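Local structure of PrgZ (Enterococcus faecalis, 4FAJ) at residues A[163-168]-A[179-184]; A[308-313]-A[538-543]; A[455-460]-A[489-494]. The protein binds a peptide pheromone at the cell surface as a membrane-anchored receptor of the solute-binding protein 5 family, and probably serves in peptide import. All blocks are in the same frame, centred on the assembly; numbering follows the deposited sequence.

Contact 1. Residues A[163-168]-A[179-184]; sequences SAIKNA and DTLAVK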
ATOM      1  N   SER A 163      10.153   6.280 -11.666  1.00 20.21           N
ATOM      2  CA  SER A 163      11.593   6.163 -11.943  1.00 21.17           C
ATOM      3  C   SER A 163      11.921   5.525 -13.276  1.00 21.11           C
ATOM      4  O   SER A 163      12.964   5.821 -13.854  1.00 21.60           O
ATOM      5  CB  SER A 163      12.297   5.379 -10.829  1.00 20.87           C
ATOM      6  OG  SER A 163      12.107   6.035  -9.595  1.00 24.18           O
ATOM      7  N   ALA A 164      11.032   4.672 -13.775  1.00 21.01           N
ATOM      8  CA  ALA A 164      11.208   4.040 -15.092  1.00 21.11           C
ATOM      9  C   ALA A 164      11.211   5.016 -16.274  1.00 21.61           C
ATOM     10  O   ALA A 164      11.798   4.729 -17.318  1.00 21.73           O
ATOM     11  CB  ALA A 164      10.132   2.970 -15.300  1.00 21.49           C
ATOM     12  N   ILE A 165      10.565   6.168 -16.110  1.00 21.59           N
ATOM     13  CA  ILE A 165      10.394   7.123 -17.203  1.00 21.96           C
ATOM     14  C   ILE A 165      11.661   7.946 -17.388  1.00 22.96           C
ATOM     15  O   ILE A 165      12.258   8.397 -16.413  1.00 22.19           O
ATOM     16  CB  ILE A 165       9.191   8.062 -16.938  1.00 21.48           C
ATOM     17  CG1 ILE A 165       7.897   7.251 -16.861  1.00 21.40           C
ATOM     18  CG2 ILE A 165       9.074   9.145 -18.022  1.00 21.89           C
ATOM     19  CD1 ILE A 165       6.672   8.068 -16.435  1.00 21.59           C
ATOM     20  N   LYS A 166      12.055   8.150 -18.643  1.00 24.27           N
ATOM     21  CA  LYS A 166      13.259   8.922 -18.953  1.00 25.82           C
ATOM     22  C   LYS A 166      13.222  10.301 -18.287  1.00 26.36           C
ATOM     23  O   LYS A 166      12.188  10.983 -18.280  1.00 25.55           O
ATOM     24  CB  LYS A 166      13.461   9.069 -20.457  1.00 26.57           C
ATOM     25  CG  LYS A 166      14.886   9.449 -20.853  1.00 29.16           C
ATOM     26  CD  LYS A 166      14.942  10.352 -22.084  1.00 32.95           C
ATOM     27  CE  LYS A 166      14.324   9.703 -23.303  1.00 34.71           C
ATOM     28  NZ  LYS A 166      14.629  10.427 -24.576  1.00 36.98           N
ATOM     29  N   ASN A 167      14.363  10.670 -17.706  1.00 27.39           N
ATOM     30  CA  ASN A 167      14.569  11.938 -16.997  1.00 28.54           C
ATOM     31  C   ASN A 167      13.959  12.025 -15.602  1.00 29.06           C
ATOM     32  O   ASN A 167      14.226  12.989 -14.887  1.00 29.57           O
ATOM     33  CB  ASN A 167      14.154  13.146 -17.853  1.00 28.69           C
ATOM     34  CG  ASN A 167      15.017  13.303 -19.087  1.00 29.68           C
ATOM     35  OD1 ASN A 167      16.202  12.986 -19.064  1.00 31.18           O
ATOM     36  ND2 ASN A 167      14.428  13.787 -20.175  1.00 29.52           N
ATOM     37  N   ALA A 168      13.162  11.038 -15.190  1.00 29.50           N
ATOM     38  CA  ALA A 168      12.583  11.055 -13.841  1.00 30.45           C
ATOM     39  C   ALA A 168      13.686  11.059 -12.774  1.00 31.89           C
ATOM     40  O   ALA A 168      13.532  11.697 -11.734  1.00 32.14           O
ATOM     41  CB  ALA A 168      11.646   9.874 -13.631  1.00 29.57           C
ATOM     42  N   ASP A 179       9.696  19.722 -16.683  1.00 30.63           N
ATOM     43  CA  ASP A 179       9.222  19.695 -18.078  1.00 30.28           C
ATOM     44  C   ASP A 179      10.020  18.732 -18.968  1.00 29.26           C
ATOM     45  O   ASP A 179       9.602  18.435 -20.084  1.00 29.06           O
ATOM     46  CB  ASP A 179       9.235  21.100 -18.692  1.00 31.51           C
ATOM     47  CG  ASP A 179      10.629  21.691 -18.782  1.00 33.45           C
ATOM     48  OD1 ASP A 179      11.342  21.712 -17.759  1.00 36.63           O
ATOM     49  OD2 ASP A 179      11.018  22.147 -19.872  1.00 38.99           O
ATOM     50  N   THR A 180      11.164  18.255 -18.476  1.00 27.91           N
ATOM     51  CA  THR A 180      11.980  17.286 -19.203  1.00 27.10           C
ATOM     52  C   THR A 180      11.459  15.844 -19.071  1.00 25.55           C
ATOM     53  O   THR A 180      11.955  14.958 -19.755  1.00 25.75           O
ATOM     54  CB  THR A 180      13.477  17.343 -18.762  1.00 26.95           C
ATOM     55  OG1 THR A 180      13.601  16.922 -17.401  1.00 26.94           O
ATOM     56  CG2 THR A 180      14.043  18.765 -18.908  1.00 27.96           C
ATOM     57  N   LEU A 181      10.483  15.599 -18.196  1.00 24.36           N
ATOM     58  CA  LEU A 181       9.912  14.242 -18.057  1.00 23.02           C
ATOM     59  C   LEU A 181       9.471  13.750 -19.442  1.00 22.43           C
ATOM     60  O   LEU A 181       8.773  14.465 -20.160  1.00 22.52           O
ATOM     61  CB  LEU A 181       8.742  14.235 -17.072  1.00 22.28           C
ATOM     62  CG  LEU A 181       8.215  12.866 -16.625  1.00 21.10           C
ATOM     63  CD1 LEU A 181       9.244  12.112 -15.787  1.00 19.79           C
ATOM     64  CD2 LEU A 181       6.911  13.016 -15.846  1.00 20.40           C
ATOM     65  N   ALA A 182       9.905  12.552 -19.830  1.00 21.52           N
ATOM     66  CA  ALA A 182       9.700  12.068 -21.198  1.00 21.95           C
ATOM     67  C   ALA A 182       8.279  11.542 -21.390  1.00 21.41           C
ATOM     68  O   ALA A 182       8.066  10.355 -21.650  1.00 21.10           O
ATOM     69  CB  ALA A 182      10.737  10.998 -21.560  1.00 21.82           C
ATOM     70  N   VAL A 183       7.321  12.450 -21.218  1.00 21.32           N
ATOM     71  CA  VAL A 183       5.915  12.204 -21.463  1.00 21.64           C
ATOM     72  C   VAL A 183       5.386  13.399 -22.246  1.00 22.37           C
ATOM     73  O   VAL A 183       5.642  14.544 -21.866  1.00 22.49           O
ATOM     74  CB  VAL A 183       5.134  12.072 -20.145  1.00 21.52           C
ATOM     75  CG1 VAL A 183       3.648  11.856 -20.433  1.00 22.67           C
ATOM     76  CG2 VAL A 183       5.708  10.934 -19.293  1.00 22.41           C
ATOM     77  N   LYS A 184       4.673  13.147 -23.343  1.00 22.72           N
ATOM     78  CA  LYS A 184       4.096  14.241 -24.127  1.00 23.65           C
ATOM     79  C   LYS A 184       2.727  13.899 -24.720  1.00 24.09           C
ATOM     80  O   LYS A 184       2.431  12.732 -24.996  1.00 22.86           O
ATOM     81  CB  LYS A 184       5.058  14.667 -25.238  1.00 24.21           C
ATOM     82  CG  LYS A 184       5.107  13.737 -26.446  1.00 24.92           C
ATOM     83  CD  LYS A 184       6.125  14.209 -27.475  1.00 28.09           C
ATOM     84  CE  LYS A 184       6.156  13.288 -28.683  1.00 29.01           C
ATOM     85  NZ  LYS A 184       7.007  13.829 -29.782  1.00 29.92           N
TER
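Ile-165 is the main bump of this contact, and the hollow that takes it is formed by Leu-181, Ala-182 and Val-183. Its CG2 methyl, set anti to the backbone N (chi1 -62° for CG1), enters the corner formed by its neighbours' methyls: it lies 3.7 Å from Leu-181 CD1 and 4.0 Å from Val-183 CG2, with the backbone N of Ala-182 close by. Leu-181 starts out away from the loop, but its CD1 swings back to touch both Ile-165 CG2 and Ala-168 CB, 3.9 Å from the latter. Trp-146 and Val-150 of helix 139-150 pack on Leu-181 as well, so this is one edge of a larger apolar cluster.

Beside it the small methyl of Ala-182 comes up against the first carbon of Lys-166, CB to CB 3.5 Å, while the lysine chain bends off to a salt bridge with Glu-194.

Residues 165 to 168 make a type II turn leading into helix 168-172, and two bonds tie it to 179-184. Ala-182 N donates to Lys-166 O (3.2 Å, 154°). Asn-167 ND2 reaches Thr-180 O at 2.8 Å, nearly in its own amide plane but tilted 35° from the carbonyl plane of Thr-180. The other end of that amide, OD1, accepts from Gln-176, which fixes its rotation.

The contact thus closes the short excursion through helix 168-172 just before strand 183-186 begins. Its chemistry is divided: methyl groups interlock on the buried side, while amide and carbonyl groups pair along the rest, leaving the turn held by directional bonds as well as by packing.

Contact 2. Residues A[308-313]-A[538-543]; sequences DKEYST and LEKSKI
An antiparallel bridge in the mixed sheet joins the start of strand 311-324 to the end of strand 528-539, with Tyr-311 and Leu-538 as a non-hydrogen-bonded pair. Glu-539 N donates to Glu-310 O at 3.0 Å, and the same carbonyl also receives a CA-H...O contact from Leu-538. On the face shared by Tyr-311 and Leu-538, Leu-538 CD2 lies alongside the start of the tyrosine, 4.3 Å from Tyr-311 CB, and Leu-297 of strand 294-297 packs on both residues. Tyr-311 is also about 8 Å from a bound zinc ion, measured from its side chain.

Where the strands part, Glu-310 bridges the gap. Its chain is extended beyond CG (chi2 175°), running past Glu-539 O and bringing the carboxylate to the turn that begins at Lys-540. An Asx turn steadies its base, Asp-308 OD2 accepting from Glu-310 N at 2.8 Å. At the far end OE1 bonds Tyr-287 OH and a water that also meets Lys-540 NZ, itself bound to Tyr-287 O. Ser-541 OG bonds OE2 in one of two modelled conformers, so that link is less certain; the secure donor to OE2 is Ser-541 N, 3.0 Å away and well above the carboxylate plane.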
ATOM      1  N   ASP A 308     -19.221 -19.790   9.415  1.00 28.36           N
ATOM      2  CA  ASP A 308     -20.427 -19.108   8.961  1.00 28.15           C
ATOM      3  C   ASP A 308     -20.488 -19.104   7.438  1.00 27.32           C
ATOM      4  O   ASP A 308     -19.462 -19.011   6.766  1.00 26.85           O
ATOM      5  CB  ASP A 308     -20.453 -17.670   9.487  1.00 28.09           C
ATOM      6  CG  ASP A 308     -21.808 -17.011   9.335  1.00 28.63           C
ATOM      7  OD1 ASP A 308     -22.534 -16.938  10.336  1.00 31.50           O
ATOM      8  OD2 ASP A 308     -22.146 -16.552   8.227  1.00 29.78           O
ATOM      9  N   LYS A 309     -21.698 -19.185   6.896  1.00 27.10           N
ATOM     10  CA  LYS A 309     -21.880 -19.192   5.446  1.00 26.88           C
ATOM     11  C   LYS A 309     -21.418 -17.888   4.798  1.00 24.80           C
ATOM     12  O   LYS A 309     -21.098 -17.874   3.623  1.00 24.39           O
ATOM     13  CB  LYS A 309     -23.340 -19.481   5.073  1.00 28.17           C
ATOM     14  CG  LYS A 309     -24.317 -18.405   5.499  1.00 31.06           C
ATOM     15  CD  LYS A 309     -25.763 -18.776   5.183  1.00 34.63           C
ATOM     16  CE  LYS A 309     -26.695 -17.625   5.553  1.00 36.24           C
ATOM     17  NZ  LYS A 309     -26.542 -17.206   6.968  1.00 38.64           N
ATOM     18  N   GLU A 310     -21.388 -16.798   5.570  1.00 23.09           N
ATOM     19  CA  GLU A 310     -21.004 -15.487   5.046  1.00 21.57           C
ATOM     20  C   GLU A 310     -19.544 -15.096   5.357  1.00 20.20           C
ATOM     21  O   GLU A 310     -19.132 -13.983   5.055  1.00 19.28           O
ATOM     22  CB  GLU A 310     -21.996 -14.429   5.544  1.00 21.35           C
ATOM     23  CG  GLU A 310     -23.341 -14.551   4.840  1.00 22.00           C
ATOM     24  CD  GLU A 310     -24.412 -13.606   5.358  1.00 22.80           C
ATOM     25  OE1 GLU A 310     -24.334 -13.156   6.525  1.00 22.10           O
ATOM     26  OE2 GLU A 310     -25.346 -13.319   4.581  1.00 24.06           O
ATOM     27  N   TYR A 311     -18.784 -16.028   5.925  1.00 19.30           N
ATOM     28  CA  TYR A 311     -17.353 -15.847   6.224  1.00 18.84           C
ATOM     29  C   TYR A 311     -16.491 -16.064   4.978  1.00 18.36           C
ATOM     30  O   TYR A 311     -16.745 -16.979   4.191  1.00 17.96           O
ATOM     31  CB  TYR A 311     -16.920 -16.857   7.304  1.00 18.78           C
ATOM     32  CG  TYR A 311     -15.450 -16.778   7.717  1.00 18.55           C
ATOM     33  CD1 TYR A 311     -14.476 -17.565   7.094  1.00 19.57           C
ATOM     34  CD2 TYR A 311     -15.040 -15.923   8.742  1.00 18.11           C
ATOM     35  CE1 TYR A 311     -13.122 -17.499   7.486  1.00 19.01           C
ATOM     36  CE2 TYR A 311     -13.703 -15.847   9.136  1.00 18.80           C
ATOM     37  CZ  TYR A 311     -12.746 -16.634   8.505  1.00 19.87           C
ATOM     38  OH  TYR A 311     -11.421 -16.544   8.917  1.00 21.25           O
ATOM     39  N   SER A 312     -15.459 -15.240   4.809  1.00 17.66           N
ATOM     40  CA  SER A 312     -14.405 -15.543   3.830  1.00 18.13           C
ATOM     41  C   SER A 312     -13.062 -15.041   4.350  1.00 17.74           C
ATOM     42  O   SER A 312     -13.024 -14.105   5.130  1.00 17.29           O
ATOM     43  CB  SER A 312     -14.719 -14.900   2.479  1.00 17.54           C
ATOM     44  OG  SER A 312     -14.662 -13.484   2.558  1.00 18.61           O
ATOM     45  N   THR A 313     -11.974 -15.690   3.944  1.00 18.13           N
ATOM     46  CA  THR A 313     -10.641 -15.131   4.144  1.00 18.00           C
ATOM     47  C   THR A 313      -9.884 -15.177   2.826  1.00 18.32           C
ATOM     48  O   THR A 313      -9.970 -16.158   2.090  1.00 18.17           O
ATOM     49  CB  THR A 313      -9.841 -15.853   5.244  1.00 18.09           C
ATOM     50  OG1 THR A 313      -8.564 -15.205   5.409  1.00 18.80           O
ATOM     51  CG2 THR A 313      -9.620 -17.303   4.897  1.00 19.20           C
ATOM     52  N   LEU A 538     -17.107 -11.070   7.477  1.00 17.90           N
ATOM     53  CA  LEU A 538     -18.442 -11.474   7.104  1.00 18.19           C
ATOM     54  C   LEU A 538     -18.898 -10.534   6.008  1.00 18.02           C
ATOM     55  O   LEU A 538     -18.582  -9.351   6.044  1.00 17.42           O
ATOM     56  CB  LEU A 538     -19.388 -11.356   8.294  1.00 18.91           C
ATOM     57  CG  LEU A 538     -19.031 -12.199   9.515  1.00 19.28           C
ATOM     58  CD1 LEU A 538     -19.945 -11.857  10.700  1.00 20.78           C
ATOM     59  CD2 LEU A 538     -19.096 -13.687   9.160  1.00 20.48           C
ATOM     60  N   GLU A 539     -19.642 -11.042   5.030  1.00 18.63           N
ATOM     61  CA  GLU A 539     -20.233 -10.176   4.014  1.00 18.84           C
ATOM     62  C   GLU A 539     -21.622 -10.672   3.658  1.00 18.95           C
ATOM     63  O   GLU A 539     -21.824 -11.862   3.456  1.00 19.21           O
ATOM     64  CB  GLU A 539     -19.331 -10.098   2.775  1.00 19.28           C
ATOM     65  CG  GLU A 539     -19.858  -9.167   1.696  1.00 21.82           C
ATOM     66  CD  GLU A 539     -18.788  -8.759   0.704  1.00 27.11           C
ATOM     67  OE1 GLU A 539     -17.884  -7.992   1.091  1.00 30.94           O
ATOM     68  OE2 GLU A 539     -18.855  -9.208  -0.462  1.00 32.22           O
ATOM     69  N   LYS A 540     -22.588  -9.764   3.615  1.00 19.15           N
ATOM     70  CA  LYS A 540     -23.974 -10.167   3.400  1.00 19.76           C
ATOM     71  C   LYS A 540     -24.069 -10.819   2.020  1.00 19.96           C
ATOM     72  O   LYS A 540     -23.430 -10.362   1.067  1.00 19.28           O
ATOM     73  CB  LYS A 540     -24.930  -8.974   3.513  1.00 19.92           C
ATOM     74  CG  LYS A 540     -24.946  -8.276   4.881  1.00 19.58           C
ATOM     75  CD  LYS A 540     -25.707  -9.064   5.933  1.00 19.85           C
ATOM     76  CE  LYS A 540     -25.730  -8.321   7.279  1.00 20.17           C
ATOM     77  NZ  LYS A 540     -26.541  -9.022   8.306  1.00 19.78           N
ATOM     78  N   SER A 541     -24.873 -11.878   1.941  0.50 20.70           N
ATOM     79  CA  SER A 541     -25.064 -12.661   0.714  0.50 20.91           C
ATOM     80  C   SER A 541     -25.584 -11.818  -0.445  0.50 21.34           C
ATOM     81  O   SER A 541     -25.242 -12.071  -1.600  0.50 21.25           O
ATOM     82  CB  SER A 541     -26.053 -13.802   0.970  0.50 21.41           C
ATOM     83  OG  SER A 541     -25.676 -14.570   2.099  0.50 20.73           O
ATOM     84  N   LYS A 542     -26.400 -10.814  -0.131  1.00 21.85           N
ATOM     85  CA  LYS A 542     -27.034  -9.963  -1.153  1.00 22.29           C
ATOM     86  C   LYS A 542     -26.020  -9.143  -1.976  1.00 21.84           C
ATOM     87  O   LYS A 542     -26.340  -8.695  -3.081  1.00 21.27           O
ATOM     88  CB  LYS A 542     -28.053  -9.018  -0.496  1.00 22.87           C
ATOM     89  CG  LYS A 542     -27.390  -7.867   0.272  1.00 23.98           C
ATOM     90  CD  LYS A 542     -28.343  -7.101   1.200  1.00 25.21           C
ATOM     91  CE  LYS A 542     -27.573  -5.975   1.894  1.00 25.09           C
ATOM     92  NZ  LYS A 542     -28.293  -5.276   2.993  1.00 26.94           N
ATOM     93  N   ILE A 543     -24.817  -8.931  -1.433  1.00 21.17           N
ATOM     94  CA  ILE A 543     -23.772  -8.180  -2.130  1.00 20.92           C
ATOM     95  C   ILE A 543     -23.171  -9.015  -3.249  1.00 20.77           C
ATOM     96  O   ILE A 543     -22.597 -10.071  -2.988  1.00 20.32           O
ATOM     97  CB  ILE A 543     -22.605  -7.773  -1.182  1.00 20.50           C
ATOM     98  CG1 ILE A 543     -23.115  -6.964   0.020  1.00 21.51           C
ATOM     99  CG2 ILE A 543     -21.514  -7.004  -1.947  1.00 20.20           C
ATOM    100  CD1 ILE A 543     -24.064  -5.878  -0.316  1.00 23.28           C
TER
HETATM  101  O   HOH W   1     -26.477 -11.846   7.966  1.00 26.38           O

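Contact 3. Residues A[455-460]-A[489-494]; sequences ERLTKK and MNHGGY
The C-terminal end of helix 450-459, closed by a Schellman motif at Lys-460, packs here against the loop that precedes helix 497-502, beside the bound peptide. Leu-457 and His-491 make one half of the contact. Leu-457 lays its CB over one face of the imidazole, 4.1 Å from the ring centroid and 14° off the normal, a CH-pi contact displaced toward the rim. Its CD2 branch reaches farther along the histidine to touch His-491 CB at 3.9 Å. On the opposite ring face sits Met-489 O, 3.4 Å above the plane and over the centre, so the imidazole is sandwiched between a methylene and a carbonyl oxygen. Its ND1 is hydrogen-bonded to Glu-323, which restrains the ring's rotation about CB-CG.

Lys-460 supplies the other half. Positive phi (59°) takes the backbone out of the helix, and the side chain runs extended to CE, crossing the type I turn of residues 490 to 493. Its methylenes pass close to His-491 O, CG at 3.2 Å and CE at 3.4 Å, and the bend at chi4 (63°) turns NZ aside, leaving it 4.0 Å from Asn-490 O, too far for a direct bond. Two waters span that gap, each accepting from NZ and donating to the Asn-490 carbonyl, with one weak bond apiece. Within the loop, Asn-490 ND2 binds Tyr-494 O at 2.8 Å.

Leu-457 and Met-489 both also pack on apolar side chains of the peptide, so the contact joins two elements of its binding surface. The chemistry implies a direct join at the ring, covered on both faces and bonded to Glu-323, and methylene packing at the lysine, whose ammonium group reaches the Asn-490 carbonyl through water.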
ATOM      1  N   GLU A 455       2.595  10.831   9.703  1.00 22.53           N
ATOM      2  CA  GLU A 455       3.476  11.986   9.854  1.00 23.52           C
ATOM      3  C   GLU A 455       4.777  11.615  10.588  1.00 23.24           C
ATOM      4  O   GLU A 455       5.868  12.031  10.185  1.00 22.58           O
ATOM      5  CB  GLU A 455       2.736  13.115  10.585  1.00 24.87           C
ATOM      6  CG  GLU A 455       3.571  14.361  10.873  1.00 28.83           C
ATOM      7  CD  GLU A 455       2.825  15.359  11.731  1.00 34.84           C
ATOM      8  OE1 GLU A 455       3.024  15.351  12.973  1.00 39.38           O
ATOM      9  OE2 GLU A 455       2.025  16.143  11.171  1.00 38.71           O
ATOM     10  N   ARG A 456       4.663  10.828  11.651  1.00 22.32           N
ATOM     11  CA  ARG A 456       5.846  10.416  12.402  1.00 22.48           C
ATOM     12  C   ARG A 456       6.751   9.484  11.588  1.00 22.02           C
ATOM     13  O   ARG A 456       7.964   9.558  11.709  1.00 21.93           O
ATOM     14  CB  ARG A 456       5.447   9.786  13.733  1.00 22.52           C
ATOM     15  CG  ARG A 456       4.856  10.811  14.693  1.00 23.24           C
ATOM     16  CD  ARG A 456       4.552  10.229  16.050  1.00 24.67           C
ATOM     17  NE  ARG A 456       5.748   9.711  16.701  1.00 25.97           N
ATOM     18  CZ  ARG A 456       5.782   9.228  17.940  1.00 27.59           C
ATOM     19  NH1 ARG A 456       4.681   9.206  18.692  1.00 27.47           N
ATOM     20  NH2 ARG A 456       6.930   8.778  18.432  1.00 27.08           N
ATOM     21  N   LEU A 457       6.164   8.636  10.749  1.00 21.99           N
ATOM     22  CA  LEU A 457       6.961   7.796   9.845  1.00 22.40           C
ATOM     23  C   LEU A 457       7.724   8.657   8.847  1.00 22.93           C
ATOM     24  O   LEU A 457       8.912   8.438   8.634  1.00 22.54           O
ATOM     25  CB  LEU A 457       6.092   6.792   9.085  1.00 21.77           C
ATOM     26  CG  LEU A 457       5.645   5.566   9.882  1.00 22.91           C
ATOM     27  CD1 LEU A 457       4.577   4.820   9.105  1.00 22.72           C
ATOM     28  CD2 LEU A 457       6.846   4.641  10.224  1.00 21.78           C
ATOM     29  N   THR A 458       7.039   9.643   8.262  1.00 23.53           N
ATOM     30  CA  THR A 458       7.660  10.535   7.279  1.00 23.80           C
ATOM     31  C   THR A 458       8.825  11.304   7.888  1.00 24.71           C
ATOM     32  O   THR A 458       9.846  11.478   7.235  1.00 24.65           O
ATOM     33  CB  THR A 458       6.640  11.524   6.656  1.00 23.91           C
ATOM     34  OG1 THR A 458       5.594  10.792   6.017  1.00 23.07           O
ATOM     35  CG2 THR A 458       7.307  12.444   5.614  1.00 24.56           C
ATOM     36  N   LYS A 459       8.677  11.739   9.141  1.00 25.46           N
ATOM     37  CA  LYS A 459       9.722  12.494   9.839  1.00 26.47           C
ATOM     38  C   LYS A 459      10.757  11.609  10.546  1.00 26.22           C
ATOM     39  O   LYS A 459      11.721  12.123  11.112  1.00 26.58           O
ATOM     40  CB  LYS A 459       9.088  13.463  10.854  1.00 27.40           C
ATOM     41  CG  LYS A 459       8.188  14.519  10.207  1.00 29.80           C
ATOM     42  CD  LYS A 459       7.438  15.344  11.258  1.00 33.32           C
ATOM     43  CE  LYS A 459       6.760  16.566  10.644  1.00 34.82           C
ATOM     44  NZ  LYS A 459       7.689  17.732  10.527  1.00 37.14           N
ATOM     45  N   LYS A 460      10.559  10.290  10.509  1.00 25.37           N
ATOM     46  CA  LYS A 460      11.395   9.323  11.251  1.00 25.17           C
ATOM     47  C   LYS A 460      11.378   9.556  12.764  1.00 25.05           C
ATOM     48  O   LYS A 460      12.354   9.292  13.474  1.00 25.36           O
ATOM     49  CB  LYS A 460      12.830   9.272  10.704  1.00 25.41           C
ATOM     50  CG  LYS A 460      12.916   8.957   9.213  1.00 26.11           C
ATOM     51  CD  LYS A 460      14.361   8.742   8.773  1.00 27.17           C
ATOM     52  CE  LYS A 460      14.463   8.188   7.353  1.00 27.87           C
ATOM     53  NZ  LYS A 460      13.911   9.119   6.329  1.00 28.93           N
ATOM     54  N   MET A 489       9.687   5.654   1.060  1.00 19.78           N
ATOM     55  CA  MET A 489       9.083   4.603   1.882  1.00 19.64           C
ATOM     56  C   MET A 489      10.072   3.919   2.833  1.00 18.84           C
ATOM     57  O   MET A 489       9.672   3.061   3.621  1.00 18.40           O
ATOM     58  CB  MET A 489       8.410   3.556   0.980  1.00 20.07           C
ATOM     59  CG  MET A 489       7.301   4.123   0.090  1.00 22.45           C
ATOM     60  SD  MET A 489       5.958   4.841   1.055  1.00 27.79           S
ATOM     61  CE  MET A 489       6.430   6.571   1.064  1.00 28.60           C
ATOM     62  N   ASN A 490      11.345   4.306   2.770  1.00 18.01           N
ATOM     63  CA  ASN A 490      12.386   3.751   3.643  1.00 18.11           C
ATOM     64  C   ASN A 490      12.376   4.496   4.978  1.00 17.94           C
ATOM     65  O   ASN A 490      13.249   5.306   5.254  1.00 18.50           O
ATOM     66  CB  ASN A 490      13.758   3.866   2.954  1.00 17.74           C
ATOM     67  CG  ASN A 490      14.839   3.019   3.612  1.00 17.95           C
ATOM     68  OD1 ASN A 490      14.691   2.563   4.741  1.00 18.14           O
ATOM     69  ND2 ASN A 490      15.944   2.805   2.890  1.00 18.55           N
ATOM     70  N   HIS A 491      11.370   4.209   5.798  1.00 17.85           N
ATOM     71  CA  HIS A 491      11.116   4.980   7.027  1.00 18.12           C
ATOM     72  C   HIS A 491      12.243   4.835   8.057  1.00 18.32           C
ATOM     73  O   HIS A 491      12.536   5.767   8.807  1.00 17.82           O
ATOM     74  CB  HIS A 491       9.768   4.566   7.638  1.00 18.06           C
ATOM     75  CG  HIS A 491       8.616   4.698   6.690  1.00 18.94           C
ATOM     76  ND1 HIS A 491       7.717   3.676   6.449  1.00 19.98           N
ATOM     77  CD2 HIS A 491       8.239   5.730   5.898  1.00 20.83           C
ATOM     78  CE1 HIS A 491       6.827   4.088   5.562  1.00 21.81           C
ATOM     79  NE2 HIS A 491       7.125   5.324   5.204  1.00 19.72           N
ATOM     80  N   GLY A 492      12.865   3.657   8.082  1.00 18.19           N
ATOM     81  CA  GLY A 492      13.961   3.365   8.998  1.00 18.01           C
ATOM     82  C   GLY A 492      15.328   3.914   8.611  1.00 17.94           C
ATOM     83  O   GLY A 492      16.242   3.937   9.433  1.00 18.16           O
ATOM     84  N   GLY A 493      15.482   4.359   7.370  1.00 17.66           N
ATOM     85  CA  GLY A 493      16.771   4.869   6.899  1.00 17.78           C
ATOM     86  C   GLY A 493      17.841   3.803   6.707  1.00 17.35           C
ATOM     87  O   GLY A 493      19.028   4.078   6.862  1.00 18.49           O
ATOM     88  N   TYR A 494      17.431   2.581   6.383  1.00 16.69           N
ATOM     89  CA  TYR A 494      18.387   1.539   6.007  1.00 16.31           C
ATOM     90  C   TYR A 494      19.136   1.940   4.730  1.00 15.88           C
ATOM     91  O   TYR A 494      18.526   2.453   3.800  1.00 15.18           O
ATOM     92  CB  TYR A 494      17.649   0.214   5.798  1.00 15.88           C
ATOM     93  CG  TYR A 494      18.464  -0.882   5.160  1.00 15.66           C
ATOM     94  CD1 TYR A 494      19.326  -1.665   5.921  1.00 15.67           C
ATOM     95  CD2 TYR A 494      18.356  -1.158   3.796  1.00 16.29           C
ATOM     96  CE1 TYR A 494      20.066  -2.694   5.336  1.00 15.14           C
ATOM     97  CE2 TYR A 494      19.105  -2.187   3.202  1.00 16.33           C
ATOM     98  CZ  TYR A 494      19.950  -2.950   3.985  1.00 15.26           C
ATOM     99  OH  TYR A 494      20.690  -3.966   3.416  1.00 15.67           O
TER
HETATM  100  O   HOH W   2      13.630   8.133   3.411  1.00 29.92           O
HETATM  101  O   HOH W   3      15.758   7.245   4.509  1.00 45.63           O

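How the contacts relate
Contact 1 comes first along the chain; contact 3 is nested inside the long loop that contact 2 closes. Contacts 1 and 3 are nearest, with centres about 26 Å and closest atoms about 11 Å apart; contact 2 lies across the chain's centre from both, its centre about 45 Å from that of contact 1 and about 37 Å from that of contact 3. The mixed sheet relates the last two: strand 311-324 starts in contact 2, and its partner 464-470 follows the helix of contact 3. Contact 1 includes the start of strand 183-186, at the edge of a separate antiparallel sheet. Contact 3 packs on the bound peptide as part of its binding surface; contacts 1 and 2 tie other parts.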